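Local coordinates for putative permease protein, ABC transporter (Porphyromonas gingivalis, PDB 3IS6) that is probably the extracytoplasmic MacB-like core domain of a membrane permease, from an ABC transporter thought to move substrates across the membrane, at residues R6-H11 against T224-L229; V17-T22 against S37-G42; T58-Y63 against R179-V184; L82-F87 against L161-M166; S113-R118 against F146-H151. All coordinates share one frame; numbering follows the deposited sequence.

Contact 1: residues R6-H11 against T224-L229; sequences RDFPHH and TPFNRL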
# COMPACT_ATOMS: atom_id res chain seq x y z
N ARG A 6 8.92 -8.68 30.82
CA ARG A 6 7.56 -8.54 31.17
C ARG A 6 6.62 -9.43 30.40
O ARG A 6 6.82 -9.70 29.25
CB ARG A 6 7.15 -7.07 30.99
CG ARG A 6 7.67 -6.35 29.78
CD ARG A 6 7.06 -4.94 29.66
NE ARG A 6 6.25 -4.75 28.46
CZ ARG A 6 6.75 -4.46 27.28
NH1 ARG A 6 8.08 -4.33 27.16
NH2 ARG A 6 5.95 -4.32 26.23
N ASP A 7 5.59 -9.86 31.07
CA ASP A 7 4.41 -10.37 30.44
C ASP A 7 3.62 -9.20 29.89
O ASP A 7 3.60 -8.16 30.47
CB ASP A 7 3.54 -11.07 31.43
CG ASP A 7 4.21 -12.22 32.08
OD1 ASP A 7 4.93 -12.97 31.44
OD2 ASP A 7 3.98 -12.37 33.27
N PHE A 8 2.92 -9.43 28.81
CA PHE A 8 1.98 -8.48 28.27
C PHE A 8 0.79 -8.37 29.24
O PHE A 8 0.55 -9.26 30.00
CB PHE A 8 1.52 -8.94 26.92
CG PHE A 8 2.57 -8.91 25.86
CD1 PHE A 8 3.42 -7.85 25.73
CD2 PHE A 8 2.68 -9.94 24.97
CE1 PHE A 8 4.36 -7.82 24.75
CE2 PHE A 8 3.61 -9.91 24.00
CZ PHE A 8 4.45 -8.86 23.89
N PRO A 9 0.04 -7.29 29.19
CA PRO A 9 -1.12 -7.16 30.06
C PRO A 9 -2.17 -8.21 29.78
O PRO A 9 -2.45 -8.48 28.66
CB PRO A 9 -1.65 -5.79 29.68
CG PRO A 9 -0.53 -5.09 29.19
CD PRO A 9 0.32 -6.04 28.50
N HIS A 10 -2.71 -8.84 30.81
CA HIS A 10 -3.78 -9.77 30.63
C HIS A 10 -3.46 -10.86 29.64
O HIS A 10 -4.30 -11.27 28.89
CB HIS A 10 -5.02 -9.03 30.23
CG HIS A 10 -5.23 -7.78 31.01
ND1 HIS A 10 -5.54 -7.80 32.35
CD2 HIS A 10 -5.17 -6.49 30.65
CE1 HIS A 10 -5.65 -6.56 32.78
NE2 HIS A 10 -5.43 -5.75 31.77
N HIS A 11 -2.23 -11.35 29.67
CA HIS A 11 -1.72 -12.22 28.63
C HIS A 11 -2.42 -13.54 28.55
O HIS A 11 -2.47 -14.16 27.53
CB HIS A 11 -0.23 -12.40 28.75
CG HIS A 11 0.18 -13.29 29.85
ND1 HIS A 11 0.27 -12.86 31.15
CD2 HIS A 11 0.52 -14.59 29.85
CE1 HIS A 11 0.65 -13.87 31.90
NE2 HIS A 11 0.80 -14.93 31.14
N THR A 224 -7.52 -18.69 19.04
CA THR A 224 -6.60 -19.56 19.72
C THR A 224 -5.73 -18.75 20.67
O THR A 224 -5.32 -17.70 20.33
CB THR A 224 -5.72 -20.31 18.72
OG1 THR A 224 -5.38 -21.57 19.24
CG2 THR A 224 -4.45 -19.60 18.49
N PRO A 225 -5.41 -19.26 21.84
CA PRO A 225 -4.65 -18.51 22.82
C PRO A 225 -3.30 -18.13 22.28
O PRO A 225 -2.73 -18.88 21.56
CB PRO A 225 -4.48 -19.51 23.94
CG PRO A 225 -5.56 -20.38 23.81
CD PRO A 225 -5.74 -20.58 22.37
N PHE A 226 -2.81 -16.96 22.60
CA PHE A 226 -1.59 -16.47 22.01
C PHE A 226 -0.41 -16.84 22.85
O PHE A 226 -0.32 -16.43 23.95
CB PHE A 226 -1.67 -14.96 21.84
CG PHE A 226 -0.41 -14.31 21.38
CD1 PHE A 226 0.21 -14.70 20.24
CD2 PHE A 226 0.13 -13.28 22.09
CE1 PHE A 226 1.37 -14.10 19.84
CE2 PHE A 226 1.27 -12.69 21.70
CZ PHE A 226 1.89 -13.09 20.58
N ASN A 227 0.50 -17.62 22.28
CA ASN A 227 1.78 -17.90 22.89
C ASN A 227 2.87 -17.18 22.11
O ASN A 227 3.15 -17.50 21.02
CB ASN A 227 2.04 -19.40 22.89
CG ASN A 227 3.33 -19.78 23.55
OD1 ASN A 227 4.22 -18.99 23.69
ND2 ASN A 227 3.43 -21.01 23.96
N ARG A 228 3.47 -16.20 22.74
CA ARG A 228 4.43 -15.31 22.12
C ARG A 228 5.79 -15.91 21.83
O ARG A 228 6.55 -15.34 21.13
CB ARG A 228 4.58 -14.03 22.94
CG ARG A 228 5.61 -14.07 23.99
CD ARG A 228 5.64 -12.82 24.82
NE ARG A 228 6.74 -12.77 25.75
CZ ARG A 228 6.83 -11.94 26.78
NH1 ARG A 228 5.90 -11.06 27.01
NH2 ARG A 228 7.88 -11.98 27.55
N LEU A 229 6.11 -17.03 22.42
CA LEU A 229 7.49 -17.45 22.45
C LEU A 229 8.02 -17.71 21.07
O LEU A 229 7.47 -18.44 20.33
CB LEU A 229 7.61 -18.71 23.30
CG LEU A 229 8.97 -19.35 23.39
CD1 LEU A 229 9.93 -18.51 24.07
CD2 LEU A 229 8.87 -20.67 24.03
O HOH W 1 -0.68 -14.05 25.41
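Arg228 reaches across to the backbone of Arg6 and takes its carbonyl oxygen end-on with two nitrogens. NH1 of Arg228 lies 2.8 Å from Arg6 O, in the carbonyl plane, while NH2 of Arg228 comes to 3.0 Å from the same Arg6 O but stands above that plane. Arg6 O lies in the guanidinium plane of Arg228, so both N-H groups converge on one acceptor and aim the end of the guanidinium at it. The side chain gets there by running extended from CG to NE. On the way it crosses the Phe8 ring: CD of Arg228 is 3.6 Å from CE2 of Phe8, and Arg228 CZ sits 4.9 Å from the ring centroid, a cation-pi contact over the face with the two planes 69° apart. A water donates to both His11 O and Phe226 O, 2.8 Å from each, and so serves two more carbonyls. Within 224-229, Asn227 OD1 accepts from Leu229 N at 3.0 Å, an Asx turn. Arg6 NH2 is bonded to Phe91 O. The contact joins the loop leading into strand 14-23 to the residues just beyond strand 218-225, where Phe226 packs on Ile14 and Ile16 and meets Tyr183 edge-to-face.

Contact 2: residues V17-T22 against S37-G42; sequences VKTHGT and SQVSGG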
# COMPACT_ATOMS: atom_id res chain seq x y z
N VAL A 17 -6.29 -14.79 15.82
CA VAL A 17 -7.28 -15.35 14.97
C VAL A 17 -6.64 -16.22 13.95
O VAL A 17 -5.86 -15.79 13.18
CB VAL A 17 -8.06 -14.28 14.23
CG1 VAL A 17 -9.06 -14.88 13.43
CG2 VAL A 17 -8.63 -13.27 15.16
N LYS A 18 -7.03 -17.47 13.96
CA LYS A 18 -6.57 -18.46 13.03
C LYS A 18 -7.67 -18.82 12.04
O LYS A 18 -8.81 -18.57 12.26
CB LYS A 18 -6.11 -19.73 13.75
CG LYS A 18 -5.10 -19.52 14.82
CD LYS A 18 -3.82 -20.17 14.49
CE LYS A 18 -4.03 -21.48 13.86
NZ LYS A 18 -3.02 -21.76 12.91
N THR A 19 -7.26 -19.38 10.93
CA THR A 19 -8.16 -19.75 9.88
C THR A 19 -7.90 -21.19 9.52
O THR A 19 -6.77 -21.58 9.33
CB THR A 19 -7.89 -18.92 8.64
OG1 THR A 19 -7.82 -17.55 8.99
CG2 THR A 19 -8.96 -19.12 7.63
N HIS A 20 -8.97 -21.97 9.40
CA HIS A 20 -8.90 -23.38 9.05
C HIS A 20 -9.88 -23.72 7.94
O HIS A 20 -10.92 -23.13 7.82
CB HIS A 20 -9.26 -24.22 10.25
CG HIS A 20 -8.39 -23.99 11.43
ND1 HIS A 20 -7.11 -24.47 11.51
CD2 HIS A 20 -8.63 -23.35 12.59
CE1 HIS A 20 -6.59 -24.12 12.67
NE2 HIS A 20 -7.50 -23.44 13.34
N GLY A 21 -9.56 -24.72 7.14
CA GLY A 21 -10.44 -25.11 6.07
C GLY A 21 -9.80 -26.06 5.10
O GLY A 21 -8.86 -26.71 5.44
N THR A 22 -10.33 -26.11 3.90
CA THR A 22 -9.90 -27.04 2.90
C THR A 22 -10.02 -26.43 1.53
O THR A 22 -10.82 -25.58 1.32
CB THR A 22 -10.77 -28.29 2.90
OG1 THR A 22 -12.10 -27.93 2.58
CG2 THR A 22 -10.76 -28.96 4.24
N SER A 37 -2.25 -18.46 10.17
CA SER A 37 -2.11 -17.73 11.39
C SER A 37 -2.30 -16.24 11.22
O SER A 37 -2.18 -15.50 12.15
CB SER A 37 -0.75 -18.01 11.98
OG SER A 37 -0.71 -19.29 12.52
N GLN A 38 -2.61 -15.85 10.00
CA GLN A 38 -2.81 -14.48 9.61
C GLN A 38 -4.13 -14.34 8.87
O GLN A 38 -4.66 -15.29 8.39
CB GLN A 38 -1.63 -13.96 8.80
CG GLN A 38 -0.35 -13.98 9.56
CD GLN A 38 0.84 -13.30 8.89
OE1 GLN A 38 1.88 -13.23 9.45
NE2 GLN A 38 0.65 -12.80 7.72
N VAL A 39 -4.66 -13.13 8.83
CA VAL A 39 -5.96 -12.83 8.29
C VAL A 39 -5.94 -11.60 7.38
O VAL A 39 -4.99 -10.88 7.31
CB VAL A 39 -6.98 -12.60 9.37
CG1 VAL A 39 -7.14 -13.79 10.25
CG2 VAL A 39 -6.62 -11.42 10.17
N SER A 40 -7.06 -11.42 6.70
CA SER A 40 -7.34 -10.26 5.88
C SER A 40 -7.57 -9.05 6.76
O SER A 40 -7.87 -9.19 7.90
CB SER A 40 -8.58 -10.52 5.02
OG SER A 40 -8.45 -11.64 4.19
N GLY A 41 -7.43 -7.87 6.21
CA GLY A 41 -7.44 -6.66 6.99
C GLY A 41 -8.69 -6.37 7.78
O GLY A 41 -8.64 -5.85 8.83
N GLY A 42 -9.80 -6.72 7.20
CA GLY A 42 -11.11 -6.43 7.72
C GLY A 42 -11.51 -7.08 9.00
O GLY A 42 -12.36 -6.61 9.66
O HOH W 2 -4.11 -13.68 13.02
O HOH W 3 -5.59 -16.87 10.43
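A water-bridged seam between strand 14-23 and the loop from strand 32-36 to helix 43-50 makes this contact: strand 32-36 pairs antiparallel with 14-23, and beyond its end the chain stays alongside at Ser37 to Val39 with waters in place of direct backbone bonds. One water donates to Val17 O at 2.7 Å and to Ser37 O at 2.8 Å, bridging two carbonyls that cannot bond each other. A second water lies 2.7 Å from Gln38 O, 3.0 Å from Val17 O and 2.7 Å from Thr19 OG1, with more acceptors around it than it has protons to give. Thr19 turns its hydroxyl to this water because OG1 stands beside the backbone N (chi1 -49°), with CG2 anti to that N. Next to the waters is a small apolar patch, where the CG1 methyls of Val17 and Val39 meet at 3.9 Å, the two side chains at about a right angle. Val39 CG1 is also 4.0 Å from Thr19 OG1. At the outer end the Lys18 chain, bent at several bonds, brings NZ to 3.4 Å from Ser37 OG, a weak hydrogen bond; the main partner of NZ is Asp35, in a salt bridge. The chemistry is thus mixed: polar backbone atoms are linked through water beside a valine pair, and the serine hydroxyl probably adds little to an ammonium group whose charge is met by Asp35.

Contact 3: residues T58-Y63 against R179-V184; sequences TRTTLY and RYIAYV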
# COMPACT_ATOMS: atom_id res chain seq x y z
N THR A 58 -7.14 -5.78 17.87
CA THR A 58 -6.25 -4.95 17.10
C THR A 58 -5.52 -5.75 16.04
O THR A 58 -5.47 -6.93 16.13
CB THR A 58 -5.30 -4.13 18.00
OG1 THR A 58 -4.79 -3.03 17.28
CG2 THR A 58 -4.15 -4.94 18.52
N ARG A 59 -4.97 -5.08 15.05
CA ARG A 59 -4.32 -5.70 13.92
C ARG A 59 -2.93 -5.13 13.67
O ARG A 59 -2.70 -3.99 13.86
CB ARG A 59 -5.18 -5.56 12.68
CG ARG A 59 -5.41 -4.14 12.21
CD ARG A 59 -6.47 -4.02 11.16
NE ARG A 59 -7.07 -2.71 11.14
CZ ARG A 59 -7.87 -2.25 10.20
NH1 ARG A 59 -8.21 -2.97 9.17
NH2 ARG A 59 -8.35 -1.04 10.32
N THR A 60 -2.03 -5.98 13.23
CA THR A 60 -0.73 -5.57 12.75
C THR A 60 -0.39 -6.22 11.41
O THR A 60 -0.93 -7.22 11.07
CB THR A 60 0.38 -5.89 13.76
OG1 THR A 60 0.54 -7.29 13.87
CG2 THR A 60 0.07 -5.36 15.10
N THR A 61 0.50 -5.61 10.66
CA THR A 61 1.16 -6.26 9.55
C THR A 61 2.64 -5.92 9.48
O THR A 61 2.99 -4.78 9.56
CB THR A 61 0.42 -6.04 8.21
OG1 THR A 61 1.04 -6.81 7.19
CG2 THR A 61 0.44 -4.62 7.81
N LEU A 62 3.49 -6.91 9.32
CA LEU A 62 4.90 -6.70 9.30
C LEU A 62 5.36 -6.28 7.95
O LEU A 62 5.08 -6.93 7.01
CB LEU A 62 5.61 -7.98 9.65
CG LEU A 62 7.13 -7.96 9.59
CD1 LEU A 62 7.69 -7.21 10.71
CD2 LEU A 62 7.69 -9.31 9.56
N TYR A 63 5.99 -5.14 7.84
CA TYR A 63 6.69 -4.80 6.64
C TYR A 63 7.97 -5.57 6.42
O TYR A 63 8.19 -6.06 5.36
CB TYR A 63 6.93 -3.32 6.50
CG TYR A 63 7.61 -3.01 5.21
CD1 TYR A 63 6.90 -2.94 4.04
CD2 TYR A 63 8.98 -2.84 5.14
CE1 TYR A 63 7.52 -2.68 2.88
CE2 TYR A 63 9.60 -2.58 3.99
CZ TYR A 63 8.86 -2.50 2.86
OH TYR A 63 9.49 -2.24 1.68
N ARG A 179 -2.32 -10.97 5.27
CA ARG A 179 -1.06 -10.48 5.78
C ARG A 179 -1.10 -9.85 7.17
O ARG A 179 -0.10 -9.37 7.60
CB ARG A 179 -0.46 -9.50 4.79
CG ARG A 179 -1.18 -8.19 4.69
CD ARG A 179 -0.44 -7.26 3.78
NE ARG A 179 0.78 -6.83 4.38
CZ ARG A 179 1.79 -6.28 3.74
NH1 ARG A 179 1.73 -6.07 2.46
NH2 ARG A 179 2.86 -5.94 4.41
N TYR A 180 -2.24 -9.85 7.82
CA TYR A 180 -2.43 -9.22 9.12
C TYR A 180 -2.53 -10.23 10.26
O TYR A 180 -3.08 -11.26 10.11
CB TYR A 180 -3.69 -8.37 9.14
CG TYR A 180 -3.76 -7.24 8.16
CD1 TYR A 180 -3.50 -5.97 8.54
CD2 TYR A 180 -4.09 -7.45 6.85
CE1 TYR A 180 -3.54 -4.93 7.64
CE2 TYR A 180 -4.14 -6.44 5.96
CZ TYR A 180 -3.87 -5.18 6.36
OH TYR A 180 -3.91 -4.18 5.46
N ILE A 181 -2.02 -9.89 11.41
CA ILE A 181 -2.22 -10.69 12.57
C ILE A 181 -3.26 -9.97 13.41
O ILE A 181 -3.15 -8.82 13.66
CB ILE A 181 -0.98 -10.83 13.39
CG1 ILE A 181 0.15 -11.44 12.59
CG2 ILE A 181 -1.25 -11.68 14.55
CD1 ILE A 181 1.39 -11.46 13.29
N ALA A 182 -4.27 -10.69 13.83
CA ALA A 182 -5.32 -10.10 14.60
C ALA A 182 -5.28 -10.63 16.00
O ALA A 182 -5.40 -11.79 16.21
CB ALA A 182 -6.60 -10.41 13.99
N TYR A 183 -5.10 -9.74 16.94
CA TYR A 183 -5.03 -10.05 18.33
C TYR A 183 -6.32 -9.65 19.00
O TYR A 183 -6.81 -8.59 18.79
CB TYR A 183 -3.89 -9.32 18.98
CG TYR A 183 -2.51 -9.59 18.43
CD1 TYR A 183 -1.77 -10.67 18.84
CD2 TYR A 183 -1.94 -8.77 17.49
CE1 TYR A 183 -0.54 -10.89 18.36
CE2 TYR A 183 -0.71 -9.00 16.99
CZ TYR A 183 -0.01 -10.06 17.44
OH TYR A 183 1.23 -10.28 16.95
N VAL A 184 -6.85 -10.54 19.80
CA VAL A 184 -8.09 -10.33 20.48
C VAL A 184 -7.97 -10.59 21.97
O VAL A 184 -7.57 -11.65 22.36
CB VAL A 184 -9.10 -11.31 19.94
CG1 VAL A 184 -10.40 -11.11 20.54
CG2 VAL A 184 -9.20 -11.22 18.51
O HOH W 4 2.49 -8.06 15.69
O HOH W 5 2.14 -9.65 9.39
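Strands 58-63 and 181-184 run antiparallel, their axes 4.8 Å apart at closest approach and 153° between directions, with Thr58-Tyr183 and Thr60-Ile181 as hydrogen-bonded pairs and Arg59-Ala182 as the non-hydrogen-bonded pair between them. Thr60 and Tyr183 point to the same face: CE2 of Tyr183 lies 3.8 Å from Thr60 OG1, which sits at the edge of the ring, and a water joins this hydroxyl to Tyr183 OH. This pairing is central to the mixed sheet of the MacB-like core, where strand 54-70 also borders strand 74-83 and strand 181-186 borders strand 14-23. Arg179 and Tyr180 both face Val39 in a classic beta bulge. There Thr61 OG1, anti to its own N (chi1 -174°), donates to Arg179 O at 2.8 Å and accepts from Arg179 NE at 2.8 Å, a nearly straight bond (168°) in the guanidinium plane. Thr61 CB sits over a face of the Tyr180 ring, 3.9 Å from CD1. Arg179 also packs on Pro234 of the second subunit.

Contact 4: residues L82-F87 against L161-M166; sequences LAEPAF and LPITWM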
# COMPACT_ATOMS: atom_id res chain seq x y z
N LEU A 82 3.61 -2.31 11.10
CA LEU A 82 2.50 -1.42 11.00
C LEU A 82 1.43 -1.78 12.03
O LEU A 82 1.02 -2.89 12.10
CB LEU A 82 1.93 -1.48 9.61
CG LEU A 82 2.55 -0.61 8.52
CD1 LEU A 82 3.97 -0.80 8.44
CD2 LEU A 82 1.94 -0.86 7.21
N ALA A 83 1.04 -0.81 12.83
CA ALA A 83 0.17 -1.03 13.97
C ALA A 83 -0.84 0.09 14.25
O ALA A 83 -0.73 1.15 13.74
CB ALA A 83 0.96 -1.29 15.15
N GLU A 84 -1.82 -0.23 15.06
CA GLU A 84 -2.84 0.69 15.49
C GLU A 84 -2.45 1.29 16.84
O GLU A 84 -1.64 0.75 17.52
CB GLU A 84 -4.20 0.01 15.58
CG GLU A 84 -4.65 -0.69 14.33
CD GLU A 84 -6.03 -1.30 14.45
OE1 GLU A 84 -6.34 -1.92 15.45
OE2 GLU A 84 -6.81 -1.14 13.53
N PRO A 85 -3.08 2.38 17.24
CA PRO A 85 -2.80 2.95 18.53
C PRO A 85 -3.10 1.95 19.64
O PRO A 85 -2.45 1.94 20.61
CB PRO A 85 -3.72 4.14 18.57
CG PRO A 85 -3.69 4.60 17.20
CD PRO A 85 -3.67 3.39 16.36
N ALA A 86 -4.02 1.05 19.40
CA ALA A 86 -4.38 0.06 20.38
C ALA A 86 -3.27 -0.94 20.65
O ALA A 86 -3.28 -1.60 21.64
CB ALA A 86 -5.60 -0.61 19.99
N PHE A 87 -2.29 -1.02 19.78
CA PHE A 87 -1.18 -1.91 19.96
C PHE A 87 -0.50 -1.56 21.25
O PHE A 87 -0.08 -2.38 21.97
CB PHE A 87 -0.21 -1.69 18.81
CG PHE A 87 1.05 -2.50 18.86
CD1 PHE A 87 1.12 -3.73 18.29
CD2 PHE A 87 2.17 -2.01 19.42
CE1 PHE A 87 2.26 -4.44 18.31
CE2 PHE A 87 3.31 -2.73 19.42
CZ PHE A 87 3.34 -3.93 18.87
N LEU A 161 4.80 2.10 12.49
CA LEU A 161 4.12 3.03 11.63
C LEU A 161 2.64 2.76 11.69
O LEU A 161 2.25 1.68 11.95
CB LEU A 161 4.58 2.87 10.21
CG LEU A 161 5.93 3.41 9.81
CD1 LEU A 161 6.32 2.95 8.47
CD2 LEU A 161 5.94 4.87 9.85
N PRO A 162 1.81 3.73 11.42
CA PRO A 162 0.39 3.48 11.48
C PRO A 162 -0.09 2.53 10.40
O PRO A 162 0.35 2.56 9.29
CB PRO A 162 -0.22 4.86 11.30
CG PRO A 162 0.80 5.75 11.52
CD PRO A 162 2.05 5.13 11.12
N ILE A 163 -1.04 1.70 10.77
CA ILE A 163 -1.60 0.71 9.90
C ILE A 163 -2.31 1.34 8.73
O ILE A 163 -2.42 0.75 7.71
CB ILE A 163 -2.48 -0.31 10.62
CG1 ILE A 163 -2.37 -1.63 9.92
CG2 ILE A 163 -3.88 0.12 10.68
CD1 ILE A 163 -2.67 -2.73 10.74
N THR A 164 -2.67 2.59 8.89
CA THR A 164 -3.37 3.38 7.88
C THR A 164 -2.48 3.69 6.69
O THR A 164 -2.92 4.23 5.75
CB THR A 164 -3.98 4.66 8.44
OG1 THR A 164 -3.06 5.32 9.28
CG2 THR A 164 -5.19 4.36 9.22
N TRP A 165 -1.23 3.34 6.75
CA TRP A 165 -0.38 3.42 5.60
C TRP A 165 -0.90 2.48 4.54
O TRP A 165 -0.68 2.68 3.40
CB TRP A 165 1.05 3.05 5.92
CG TRP A 165 1.88 4.17 6.34
CD1 TRP A 165 1.55 5.13 7.21
CD2 TRP A 165 3.19 4.45 5.92
NE1 TRP A 165 2.57 5.99 7.36
CE2 TRP A 165 3.60 5.59 6.57
CE3 TRP A 165 4.06 3.83 5.05
CZ2 TRP A 165 4.82 6.13 6.38
CZ3 TRP A 165 5.27 4.38 4.85
CH2 TRP A 165 5.65 5.51 5.52
N MSE A 166 -1.56 1.43 4.96
CA MSE A 166 -2.08 0.46 4.03
C MSE A 166 -3.31 1.02 3.31
O MSE A 166 -4.06 1.75 3.86
CB MSE A 166 -2.43 -0.86 4.73
CG MSE A 166 -1.28 -1.61 5.34
SE MSE A 166 -0.15 -2.48 4.10
CE MSE A 166 -1.31 -3.70 3.46
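Ala83 makes both backbone hydrogen bonds of the contact, to Leu161 and Ile163. Its N donates to Leu161 O at 2.9 Å, almost in line with the carbonyl; Ile163 N reaches Ala83 O at 3.0 Å from well above the carbonyl plane, a more bent bond (137°), as 161-166 turns into its 3-10 segment. A CA-H...O contact, Leu82 CA to Leu161 O at 3.3 Å, accompanies them. The apolar packing centres on Leu82, whose two methyls divide the work: CD1 touches Leu161 CB at 4.1 Å, and CD2 goes to selenomethionine Met166, 3.8 Å from its CG. Met166 crosses Leu82 at about a right angle, its chain folded at chi2 and chi3. Farther along, Glu84 presents only its aliphatic part, CG lying 3.8 Å from Ile163 CG2; its carboxylate goes to Thr58 and Arg59. Trp165 and Met166 also pack on Met239 of the second subunit. The arrangement is a short parallel pairing within a mixed sheet, ending where strand 74-83 leads towards helix 86-90 and strand 159-162 gives way to the 3-10 segment.

Contact 5: residues S113-R118 against F146-H151; sequences SESLAR and FEDLPH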
# COMPACT_ATOMS: atom_id res chain seq x y z
N SER A 113 12.16 2.27 18.61
CA SER A 113 12.47 1.57 19.83
C SER A 113 13.61 2.24 20.58
O SER A 113 14.39 2.93 20.00
CB SER A 113 12.82 0.12 19.54
OG SER A 113 14.11 0.01 19.08
N GLU A 114 13.72 1.97 21.87
CA GLU A 114 14.78 2.52 22.66
C GLU A 114 16.16 2.09 22.15
O GLU A 114 17.04 2.89 22.09
CB GLU A 114 14.61 2.12 24.13
CG GLU A 114 15.61 2.79 25.05
CD GLU A 114 15.30 2.70 26.56
OE1 GLU A 114 14.38 1.98 26.96
OE2 GLU A 114 15.99 3.39 27.34
N SER A 115 16.32 0.84 21.75
CA SER A 115 17.60 0.41 21.21
C SER A 115 17.96 1.09 19.91
O SER A 115 19.09 1.41 19.71
CB SER A 115 17.64 -1.08 20.98
OG SER A 115 17.60 -1.76 22.17
N LEU A 116 17.00 1.24 19.03
CA LEU A 116 17.25 1.88 17.77
C LEU A 116 17.62 3.33 17.96
O LEU A 116 18.51 3.80 17.33
CB LEU A 116 16.08 1.73 16.83
CG LEU A 116 16.29 2.25 15.42
CD1 LEU A 116 17.57 1.83 14.84
CD2 LEU A 116 15.16 1.93 14.55
N ALA A 117 16.94 3.99 18.86
CA ALA A 117 17.24 5.38 19.14
C ALA A 117 18.67 5.52 19.62
O ALA A 117 19.36 6.39 19.22
CB ALA A 117 16.32 5.90 20.15
N ARG A 118 19.09 4.61 20.47
CA ARG A 118 20.43 4.58 20.99
C ARG A 118 21.45 4.35 19.90
O ARG A 118 22.44 5.00 19.84
CB ARG A 118 20.52 3.50 22.04
CG ARG A 118 21.89 3.22 22.59
CD ARG A 118 21.80 2.30 23.78
NE ARG A 118 21.64 0.92 23.35
CZ ARG A 118 20.61 0.16 23.68
NH1 ARG A 118 19.66 0.63 24.46
NH2 ARG A 118 20.54 -1.07 23.23
N PHE A 146 9.73 4.13 22.11
CA PHE A 146 9.09 3.13 22.93
C PHE A 146 10.07 2.17 23.55
O PHE A 146 11.08 1.89 23.01
CB PHE A 146 7.98 2.38 22.20
CG PHE A 146 8.46 1.55 21.03
CD1 PHE A 146 8.78 0.23 21.18
CD2 PHE A 146 8.56 2.09 19.79
CE1 PHE A 146 9.21 -0.51 20.12
CE2 PHE A 146 8.99 1.35 18.75
CZ PHE A 146 9.31 0.05 18.91
N GLU A 147 9.73 1.71 24.73
CA GLU A 147 10.50 0.76 25.46
C GLU A 147 10.59 -0.51 24.64
O GLU A 147 9.62 -0.94 24.12
CB GLU A 147 9.68 0.41 26.68
CG GLU A 147 10.33 0.48 27.95
CD GLU A 147 9.58 -0.29 29.01
OE1 GLU A 147 9.88 -1.47 29.24
OE2 GLU A 147 8.68 0.28 29.59
N ASP A 148 11.76 -1.12 24.56
CA ASP A 148 11.94 -2.24 23.67
C ASP A 148 10.92 -3.29 24.02
O ASP A 148 10.62 -3.53 25.14
CB ASP A 148 13.32 -2.85 23.82
CG ASP A 148 14.41 -1.97 23.34
OD1 ASP A 148 14.23 -1.11 22.50
OD2 ASP A 148 15.51 -2.16 23.82
N LEU A 149 10.39 -3.92 23.00
CA LEU A 149 9.46 -4.98 23.17
C LEU A 149 10.20 -6.19 23.76
O LEU A 149 11.37 -6.32 23.59
CB LEU A 149 8.83 -5.34 21.86
CG LEU A 149 7.90 -4.32 21.24
CD1 LEU A 149 7.66 -4.62 19.83
CD2 LEU A 149 6.64 -4.25 21.96
N PRO A 150 9.50 -7.06 24.43
CA PRO A 150 10.16 -8.18 25.06
C PRO A 150 10.89 -9.06 24.05
O PRO A 150 10.42 -9.25 22.98
CB PRO A 150 8.99 -8.94 25.65
CG PRO A 150 8.00 -7.96 25.89
CD PRO A 150 8.13 -6.91 24.88
N HIS A 151 12.05 -9.56 24.43
CA HIS A 151 12.86 -10.45 23.64
C HIS A 151 12.30 -11.86 23.55
O HIS A 151 11.41 -12.21 24.27
CB HIS A 151 14.29 -10.47 24.16
O HOH W 6 14.18 -3.20 20.23
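Asp148 takes hold of Ser115 with both carboxylate oxygens. OD1 of Asp148 accepts from Ser115 N at 3.0 Å through its syn lone pair, in a nearly straight bond (164°), and OD2 accepts from Ser115 OG at 2.7 Å, on the syn side but 30° out of the carboxylate plane. The backbone and side chain of one serine therefore fix the carboxylate's rotation. Alongside, Glu114 N makes a weak bond to Phe146 O. The Phe146 ring turns a face to Ser113, whose CA is 3.7 Å from the ring centroid, a CH-pi contact; chi1 of 64°, with CG between the backbone N and carbonyl carbon, swings the ring there. Strands 109-113 and 140-146 are parallel neighbours here, Ser113 pairing with Phe146, and helix 114-119 starts directly from the first. Ser113 is its N-cap, OG accepting from Leu116 N at 3.1 Å. Asp148 thus brings a carboxylate from the loop after strand 140-146 to the same helix start, where the negative charge would probably suit the positive end of the helix dipole. A water weakly bridges Ser113 OG and Asp148 OD1. Farther out, Arg118 NH2 bonds weakly to Ser115 OG, and Asp148 O accepts weakly from Arg6 NH1.

From the N terminus, contact 1 opens at 6-11 and closes only at 224-229, so its loop encloses all the others. Contact 2 closes a short loop early, before contact 3 opens at strand 54-70. The loop of contact 3 contains that of contact 4, which in turn contains contact 5; none cross. Contacts 2, 3 and 4 follow neighbouring strands through the sheet: Val39 meets Tyr180, Gly41 meets Arg59, and Glu84 binds Thr58 and Arg59. Contact 1 joins this core through Phe226 on Tyr183 and Thr224 on Lys18, and reaches contact 5 through Pro150. Contacts 2 and 5 lie on opposite sides of the chain's centre, their centres about 30 Å apart.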